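Long-range contacts in putative hyaluronoglucosaminidase (Clostridium perfringens, PDB 6PWI), which probably hydrolyses N-acetylhexosamine-containing glycans, as a family 84 glycoside hydrolase represented here by its catalytic module and flanking domains: residues G181-Y186 / G420-P425; M208-F213 / K250-I255; V518-Y523 / S559-I564. All coordinates share one frame; numbering follows the deposited sequence.

Contacts 1 and 2 both belong to the closed parallel barrel of the catalytic module and share a border: strands 179-184 and 210-213 are neighbours, so the two contacts together cover strands 8, 1, 2 and 3. Both lie in the buried core and rest on backbone ladders, but contact 1 adds an asparagine bond at the strand ends, whereas contact 2 adds an aromatic cluster and a folded lysine. Contact 3 is farther out, its centre about 38 Å from that of contact 1 and 46 Å from that of contact 2. It joins two helices almost entirely through side chains, partly exposed on one flank, with one water bridge.

Contact 1. Residues G181-Y186 / G420-P425; sequences GFIEGY and GIVTNP
Gly181 opens the parallel ladder here, using both its polar backbone atoms: its N donates to Ile421 O at 3.3 Å, and its O accepts Thr423 N at 2.9 Å. One step on, Ile183 N donates to Thr423 O at 3.0 Å. The strands are strongly twisted, 46° apart, and Gly181 O and Thr423 O also receive CA-H...O contacts from Val422 and Phe182 respectively. These bonds join the first and eighth strands of the (beta/alpha)8 barrel of the catalytic domain and thereby close it.

Apolar contacts lie on both faces of the ladder. Phe182 CB sits 3.8 Å from Thr423 CG2 on the face covered by helix 433-444, where both side chains meet Leu436; the ring of Phe182 then leads away from Thr423. On the other face Ile183 CG2 meets Val422 CG2 at 4.0 Å, and both side chains also touch Ile212 inside the barrel.

Beyond the ladder a side chain takes over from the backbone. Asn424 has CG anti to its backbone N (chi1 -180°), which carries the amide across to the turn after strand 179-184, and Gly185 N donates to Asn424 OD1 at 3.1 Å. This bond is bent, and the donor stands above the amide plane. The amide nitrogen of Asn424 is hydrogen-bonded to Asn392 OD1, consistent with the modelled orientation of the amide. OD1 also lies at the edge of the Tyr186 ring, whose plane is 19° from that of the amide. A 1,2-ethanediol, probably from the crystallisation liquor, lies about 4 Å from the Asn424 side chain.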
# COMPACT_ATOMS: atom_id res chain seq x y z
N GLY A 181 1.55 -5.25 3.56
CA GLY A 181 1.01 -4.05 4.16
C GLY A 181 1.93 -2.84 4.05
O GLY A 181 2.68 -2.69 3.08
N PHE A 182 1.85 -1.98 5.06
CA PHE A 182 2.50 -0.69 5.05
C PHE A 182 3.01 -0.38 6.45
O PHE A 182 2.44 -0.83 7.44
CB PHE A 182 1.52 0.38 4.55
CG PHE A 182 0.20 0.44 5.29
CD1 PHE A 182 -0.01 1.39 6.29
CD2 PHE A 182 -0.84 -0.43 4.98
CE1 PHE A 182 -1.23 1.45 6.96
CE2 PHE A 182 -2.05 -0.37 5.66
CZ PHE A 182 -2.24 0.57 6.65
N ILE A 183 4.10 0.39 6.50
CA ILE A 183 4.74 0.80 7.73
C ILE A 183 4.82 2.32 7.75
O ILE A 183 5.29 2.93 6.79
CB ILE A 183 6.15 0.17 7.84
CG1 ILE A 183 6.87 0.62 9.12
CG2 ILE A 183 6.97 0.48 6.59
CD1 ILE A 183 8.10 -0.18 9.44
N GLU A 184 4.39 2.91 8.87
CA GLU A 184 4.60 4.33 9.10
C GLU A 184 6.03 4.52 9.61
O GLU A 184 6.25 4.54 10.82
CB GLU A 184 3.55 4.85 10.07
CG GLU A 184 3.54 6.36 10.21
CD GLU A 184 2.46 6.98 11.09
OE1 GLU A 184 1.45 6.30 11.39
OE2 GLU A 184 2.65 8.16 11.48
N GLY A 185 6.99 4.65 8.70
CA GLY A 185 8.39 4.64 9.09
C GLY A 185 9.25 5.67 8.36
O GLY A 185 10.45 5.45 8.16
N TYR A 186 8.65 6.81 7.99
CA TYR A 186 9.35 7.88 7.30
C TYR A 186 9.70 8.99 8.29
O TYR A 186 9.22 8.98 9.41
CB TYR A 186 8.44 8.45 6.21
CG TYR A 186 7.11 8.91 6.73
CD1 TYR A 186 6.96 10.16 7.32
CD2 TYR A 186 5.99 8.09 6.66
CE1 TYR A 186 5.74 10.59 7.81
CE2 TYR A 186 4.76 8.50 7.14
CZ TYR A 186 4.63 9.76 7.72
OH TYR A 186 3.43 10.16 8.20
N GLY A 420 7.61 -11.53 2.02
CA GLY A 420 6.56 -10.53 1.92
C GLY A 420 7.12 -9.11 1.85
O GLY A 420 8.33 -8.91 1.85
N ILE A 421 6.22 -8.13 1.81
CA ILE A 421 6.63 -6.77 1.52
C ILE A 421 5.72 -5.78 2.25
O ILE A 421 4.51 -5.98 2.34
CB ILE A 421 6.69 -6.54 -0.01
CG1 ILE A 421 7.10 -5.12 -0.38
CG2 ILE A 421 5.39 -6.97 -0.68
CD1 ILE A 421 7.74 -4.99 -1.75
N VAL A 422 6.33 -4.71 2.79
CA VAL A 422 5.58 -3.57 3.26
C VAL A 422 6.08 -2.31 2.56
O VAL A 422 7.27 -2.21 2.26
CB VAL A 422 5.62 -3.42 4.80
CG1 VAL A 422 4.88 -4.54 5.50
CG2 VAL A 422 7.03 -3.27 5.34
N THR A 423 5.17 -1.38 2.29
CA THR A 423 5.50 -0.09 1.70
C THR A 423 5.65 0.96 2.80
O THR A 423 4.81 1.08 3.68
CB THR A 423 4.46 0.34 0.65
OG1 THR A 423 4.67 1.72 0.39
CG2 THR A 423 3.03 0.17 1.10
N ASN A 424 6.73 1.73 2.73
CA ASN A 424 6.93 2.88 3.60
C ASN A 424 6.42 4.12 2.85
O ASN A 424 7.10 4.61 1.95
CB ASN A 424 8.40 2.98 4.01
CG ASN A 424 8.72 4.15 4.92
OD1 ASN A 424 7.86 4.58 5.69
ND2 ASN A 424 9.94 4.66 4.86
N PRO A 425 5.19 4.60 3.11
CA PRO A 425 4.56 5.61 2.25
C PRO A 425 4.89 7.05 2.63
O PRO A 425 5.77 7.28 3.46
CB PRO A 425 3.06 5.31 2.42
CG PRO A 425 2.99 4.11 3.35
CD PRO A 425 4.27 4.14 4.16

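Contact 2. Residues M208-F213 / K250-I255; sequences MNSYIF and KFIWTI
Phe213 and Phe251 meet through their rings: Phe251 CZ stands over one face of the Phe213 ring, displaced toward its rim, 3.3 Å from Phe213 CG. Their planes are inclined by 34°. Tyr211 and Trp253 share the same face of the sheet with them, and with CG anti to the backbone N in all four residues each ring lies beside its own carbonyl carbon. Tyr211 runs alongside Phe251 in the same direction, but its ring is turned almost perpendicular, with Tyr211 CE2 4.0 Å from Phe251 CD1. Trp253 and Phe213 touch at their margins, without either ring covering the other. At the far end of the Tyr211 ring the hydroxyl bonds to Glu184, and Trp253 NE1 has its partner in Tyr229.

The opposite face carries Ser210, Ile212, Lys250 and Ile252. Ile252 directs CG1 beside its own backbone N (chi1 -61°), and its CD1 reaches back to within 3.7 Å of Ser210 CB. Lys250 folds up through two successive bends, chi3 and chi4, until NZ donates to Asn209 O at 2.9 Å; the same carbonyl also takes a weak bond from Lys250 N. The ammonium makes a cation-pi contact with Tyr325. Farther along, Thr254 turns OG1 to donate to Phe213 O at 2.6 Å, while its CG2 meets Ile212 CG2 at 3.5 Å.

Between these side chains run the backbone bonds Tyr211 N to Lys250 O, Ile252 N to Tyr211 O and Phe213 N to Ile252 O. Such a parallel pair, linked through helix 231-247, is the beta-alpha-beta unit from which (beta/alpha)8 barrels are built, here as strands 2 and 3.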
# COMPACT_ATOMS: atom_id res chain seq x y z
N MET A 208 -4.57 -6.97 2.67
CA MET A 208 -3.39 -6.65 3.44
C MET A 208 -3.58 -7.14 4.88
O MET A 208 -4.71 -7.21 5.36
CB MET A 208 -3.11 -5.14 3.43
CG MET A 208 -2.50 -4.67 2.13
SD MET A 208 -1.99 -2.94 2.15
CE MET A 208 -0.42 -3.03 1.29
N ASN A 209 -2.47 -7.47 5.56
CA ASN A 209 -2.58 -8.06 6.88
C ASN A 209 -1.73 -7.31 7.91
O ASN A 209 -1.67 -7.73 9.06
CB ASN A 209 -2.34 -9.58 6.86
CG ASN A 209 -0.96 -10.02 6.41
OD1 ASN A 209 -0.03 -9.22 6.31
ND2 ASN A 209 -0.80 -11.32 6.18
N SER A 210 -1.08 -6.21 7.51
CA SER A 210 -0.05 -5.60 8.34
C SER A 210 -0.09 -4.08 8.26
O SER A 210 0.04 -3.51 7.17
CB SER A 210 1.31 -6.09 7.94
OG SER A 210 1.44 -7.48 8.22
N TYR A 211 -0.22 -3.44 9.42
CA TYR A 211 0.14 -2.04 9.56
C TYR A 211 1.20 -1.94 10.65
O TYR A 211 0.88 -2.14 11.82
CB TYR A 211 -1.08 -1.16 9.87
CG TYR A 211 -0.76 0.21 10.42
CD1 TYR A 211 0.32 0.95 9.95
CD2 TYR A 211 -1.54 0.78 11.41
CE1 TYR A 211 0.62 2.20 10.45
CE2 TYR A 211 -1.26 2.04 11.93
CZ TYR A 211 -0.18 2.76 11.44
OH TYR A 211 0.11 3.99 11.94
N ILE A 212 2.45 -1.68 10.26
CA ILE A 212 3.50 -1.57 11.24
C ILE A 212 3.58 -0.12 11.72
O ILE A 212 3.86 0.78 10.94
CB ILE A 212 4.85 -2.10 10.72
CG1 ILE A 212 4.75 -3.57 10.33
CG2 ILE A 212 5.95 -1.86 11.75
CD1 ILE A 212 5.59 -3.93 9.13
N PHE A 213 3.27 0.06 13.01
CA PHE A 213 3.24 1.35 13.67
C PHE A 213 4.63 1.67 14.21
O PHE A 213 5.02 1.16 15.26
CB PHE A 213 2.19 1.27 14.78
CG PHE A 213 1.97 2.53 15.58
CD1 PHE A 213 1.11 3.52 15.12
CD2 PHE A 213 2.58 2.70 16.81
CE1 PHE A 213 0.89 4.66 15.87
CE2 PHE A 213 2.35 3.84 17.57
CZ PHE A 213 1.51 4.82 17.10
N LYS A 250 -3.81 -5.88 10.56
CA LYS A 250 -3.53 -5.80 11.99
C LYS A 250 -2.62 -4.62 12.30
O LYS A 250 -1.73 -4.29 11.52
CB LYS A 250 -2.77 -7.03 12.51
CG LYS A 250 -3.36 -8.39 12.18
CD LYS A 250 -2.51 -9.56 12.70
CE LYS A 250 -1.10 -9.64 12.13
NZ LYS A 250 -1.08 -10.04 10.70
N PHE A 251 -2.84 -4.03 13.48
CA PHE A 251 -1.95 -3.06 14.08
C PHE A 251 -0.77 -3.79 14.72
O PHE A 251 -0.94 -4.53 15.68
CB PHE A 251 -2.72 -2.28 15.14
CG PHE A 251 -2.00 -1.10 15.76
CD1 PHE A 251 -2.26 0.19 15.32
CD2 PHE A 251 -1.08 -1.28 16.78
CE1 PHE A 251 -1.62 1.28 15.89
CE2 PHE A 251 -0.44 -0.19 17.34
CZ PHE A 251 -0.71 1.09 16.90
N ILE A 252 0.44 -3.58 14.17
CA ILE A 252 1.65 -4.16 14.71
C ILE A 252 2.46 -3.07 15.42
O ILE A 252 2.89 -2.10 14.80
CB ILE A 252 2.46 -4.86 13.61
CG1 ILE A 252 1.66 -5.99 12.97
CG2 ILE A 252 3.80 -5.34 14.15
CD1 ILE A 252 2.02 -6.27 11.53
N TRP A 253 2.67 -3.26 16.73
CA TRP A 253 3.36 -2.25 17.53
C TRP A 253 4.85 -2.55 17.49
O TRP A 253 5.23 -3.71 17.36
CB TRP A 253 2.80 -2.22 18.96
CG TRP A 253 3.28 -1.03 19.74
CD1 TRP A 253 2.84 0.26 19.62
CD2 TRP A 253 4.32 -1.02 20.73
NE1 TRP A 253 3.53 1.07 20.48
CE2 TRP A 253 4.45 0.32 21.17
CE3 TRP A 253 5.15 -2.00 21.29
CZ2 TRP A 253 5.37 0.69 22.15
CZ3 TRP A 253 6.05 -1.63 22.27
CH2 TRP A 253 6.16 -0.30 22.69
N THR A 254 5.69 -1.51 17.59
CA THR A 254 7.14 -1.68 17.49
C THR A 254 7.87 -0.94 18.61
O THR A 254 7.31 -0.03 19.21
CB THR A 254 7.69 -1.22 16.13
OG1 THR A 254 7.35 0.16 15.93
CG2 THR A 254 7.19 -2.06 14.97
N ILE A 255 9.14 -1.32 18.84
CA ILE A 255 9.95 -0.76 19.91
C ILE A 255 11.41 -0.64 19.46
O ILE A 255 11.89 -1.48 18.71
CB ILE A 255 9.80 -1.62 21.19
CG1 ILE A 255 10.52 -0.99 22.39
CG2 ILE A 255 10.22 -3.06 20.96
CD1 ILE A 255 10.05 -1.54 23.72

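Contact 3. Residues V518-Y523 / S559-I564; sequences VILDEY and STIAYI
Two successive antiparallel helices of the helical region that follows the catalytic barrel, 513-536 and 540-572, pack here at 161° with local axes 10.0 Å apart. The clearest contact is between Tyr523 and Thr560. The methyl CG2 of Thr560 sits over the centre of the Tyr523 ring, 3.4 Å from CZ, in a CH-pi contact close to the ring normal. Thr560 owes this to its first torsion (chi1 -56°), which places CG2 anti to the backbone N and aimed at the ring, while OG1 turns beside the backbone N. OG1 is bonded to Leu556 O one turn earlier in its own helix, and it also accepts from a water at 2.7 Å. The same water is hydrogen-bonded to Tyr523 OH at 2.6 Å, so the phenol and the threonine are joined twice, once through the ring face and once through a solvent bridge.

The rest of the contact is aliphatic. Leu520 and Ile564 run antiparallel past one another, with Leu520 CG 3.8 Å from Ile564 CG2. Leu520 CD2 also reaches Ile561 CG2 at 3.8 Å. Ile561 uses its other branch for the tyrosine, laying CG1 against Tyr523 CB at 3.8 Å. Deeper in, Ile519 CG2 meets the far end of Ile564, its CD1, at 4.0 Å.

Leu520 and Ile561 are partly exposed, whereas Ile519, Tyr523, Thr560 and Ile564 are buried, with other helices completing the cover. Helix 496-507 covers Ile519 and Ile564 with Phe502 and touches Tyr523 through Ile499, and helix 613-623 brings Phe616 against both Tyr523 and Thr560. Helix 575-591 packs on another side of helix 540-572, against Ser559, Ala562 and Tyr563.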
# COMPACT_ATOMS: atom_id res chain seq x y z
N VAL A 518 -3.47 18.67 -31.15
CA VAL A 518 -3.27 17.41 -30.46
C VAL A 518 -2.78 17.68 -29.03
O VAL A 518 -3.33 17.13 -28.08
CB VAL A 518 -2.30 16.48 -31.22
CG1 VAL A 518 -1.99 15.20 -30.46
CG2 VAL A 518 -2.80 16.17 -32.63
N ILE A 519 -1.76 18.54 -28.89
CA ILE A 519 -1.09 18.72 -27.62
C ILE A 519 -1.92 19.62 -26.71
O ILE A 519 -1.86 19.48 -25.49
CB ILE A 519 0.36 19.20 -27.80
CG1 ILE A 519 1.12 19.19 -26.46
CG2 ILE A 519 0.42 20.56 -28.48
CD1 ILE A 519 2.60 18.92 -26.60
N LEU A 520 -2.69 20.55 -27.30
CA LEU A 520 -3.60 21.41 -26.54
C LEU A 520 -4.75 20.57 -25.97
O LEU A 520 -5.25 20.86 -24.89
CB LEU A 520 -4.11 22.57 -27.41
CG LEU A 520 -3.18 23.78 -27.54
CD1 LEU A 520 -3.69 24.75 -28.60
CD2 LEU A 520 -3.00 24.50 -26.22
N ASP A 521 -5.16 19.53 -26.70
CA ASP A 521 -6.14 18.59 -26.18
C ASP A 521 -5.60 17.93 -24.90
O ASP A 521 -6.30 17.83 -23.90
CB ASP A 521 -6.54 17.53 -27.21
CG ASP A 521 -7.63 17.96 -28.18
OD1 ASP A 521 -8.39 18.90 -27.85
OD2 ASP A 521 -7.71 17.34 -29.28
N GLU A 522 -4.33 17.51 -24.95
CA GLU A 522 -3.71 16.84 -23.82
C GLU A 522 -3.68 17.77 -22.61
O GLU A 522 -4.03 17.36 -21.51
CB GLU A 522 -2.33 16.32 -24.20
CG GLU A 522 -2.37 15.18 -25.20
CD GLU A 522 -3.26 14.02 -24.80
OE1 GLU A 522 -3.03 13.43 -23.73
OE2 GLU A 522 -4.22 13.73 -25.55
N TYR A 523 -3.29 19.03 -22.83
CA TYR A 523 -3.15 19.97 -21.73
C TYR A 523 -4.51 20.44 -21.22
O TYR A 523 -4.65 20.71 -20.02
CB TYR A 523 -2.13 21.06 -22.06
CG TYR A 523 -0.71 20.63 -21.81
CD1 TYR A 523 -0.11 20.84 -20.58
CD2 TYR A 523 0.02 19.95 -22.79
CE1 TYR A 523 1.19 20.44 -20.33
CE2 TYR A 523 1.32 19.54 -22.55
CZ TYR A 523 1.91 19.78 -21.32
OH TYR A 523 3.19 19.38 -21.06
N SER A 559 0.21 27.53 -18.11
CA SER A 559 1.47 28.04 -18.63
C SER A 559 1.80 27.39 -19.97
O SER A 559 2.22 28.06 -20.91
CB SER A 559 2.58 27.83 -17.63
OG SER A 559 3.83 28.25 -18.16
N THR A 560 1.62 26.07 -20.05
CA THR A 560 1.95 25.35 -21.27
C THR A 560 1.02 25.81 -22.39
O THR A 560 1.48 26.02 -23.51
CB THR A 560 1.94 23.83 -21.02
OG1 THR A 560 2.86 23.59 -19.96
CG2 THR A 560 2.34 23.04 -22.25
N ILE A 561 -0.26 25.97 -22.07
CA ILE A 561 -1.26 26.38 -23.05
C ILE A 561 -0.93 27.78 -23.57
O ILE A 561 -1.03 28.03 -24.78
CB ILE A 561 -2.69 26.26 -22.46
CG1 ILE A 561 -3.06 24.79 -22.22
CG2 ILE A 561 -3.71 26.95 -23.36
CD1 ILE A 561 -4.34 24.60 -21.44
N ALA A 562 -0.53 28.68 -22.67
CA ALA A 562 -0.18 30.03 -23.07
C ALA A 562 1.02 30.00 -24.03
O ALA A 562 0.99 30.67 -25.07
CB ALA A 562 0.09 30.90 -21.87
N TYR A 563 2.04 29.19 -23.70
CA TYR A 563 3.24 29.13 -24.52
C TYR A 563 2.93 28.54 -25.89
O TYR A 563 3.29 29.13 -26.91
CB TYR A 563 4.38 28.41 -23.80
CG TYR A 563 5.17 29.28 -22.86
CD1 TYR A 563 5.78 30.45 -23.30
CD2 TYR A 563 5.33 28.93 -21.53
CE1 TYR A 563 6.52 31.25 -22.44
CE2 TYR A 563 6.06 29.72 -20.66
CZ TYR A 563 6.66 30.88 -21.11
OH TYR A 563 7.37 31.65 -20.24
N ILE A 564 2.24 27.39 -25.91
CA ILE A 564 1.78 26.82 -27.16
C ILE A 564 0.98 27.86 -27.94
O ILE A 564 1.12 27.97 -29.16
CB ILE A 564 0.97 25.53 -26.94
CG1 ILE A 564 1.83 24.43 -26.31
CG2 ILE A 564 0.35 25.06 -28.25
CD1 ILE A 564 1.03 23.34 -25.63
O HOH W 1 4.26 21.29 -19.60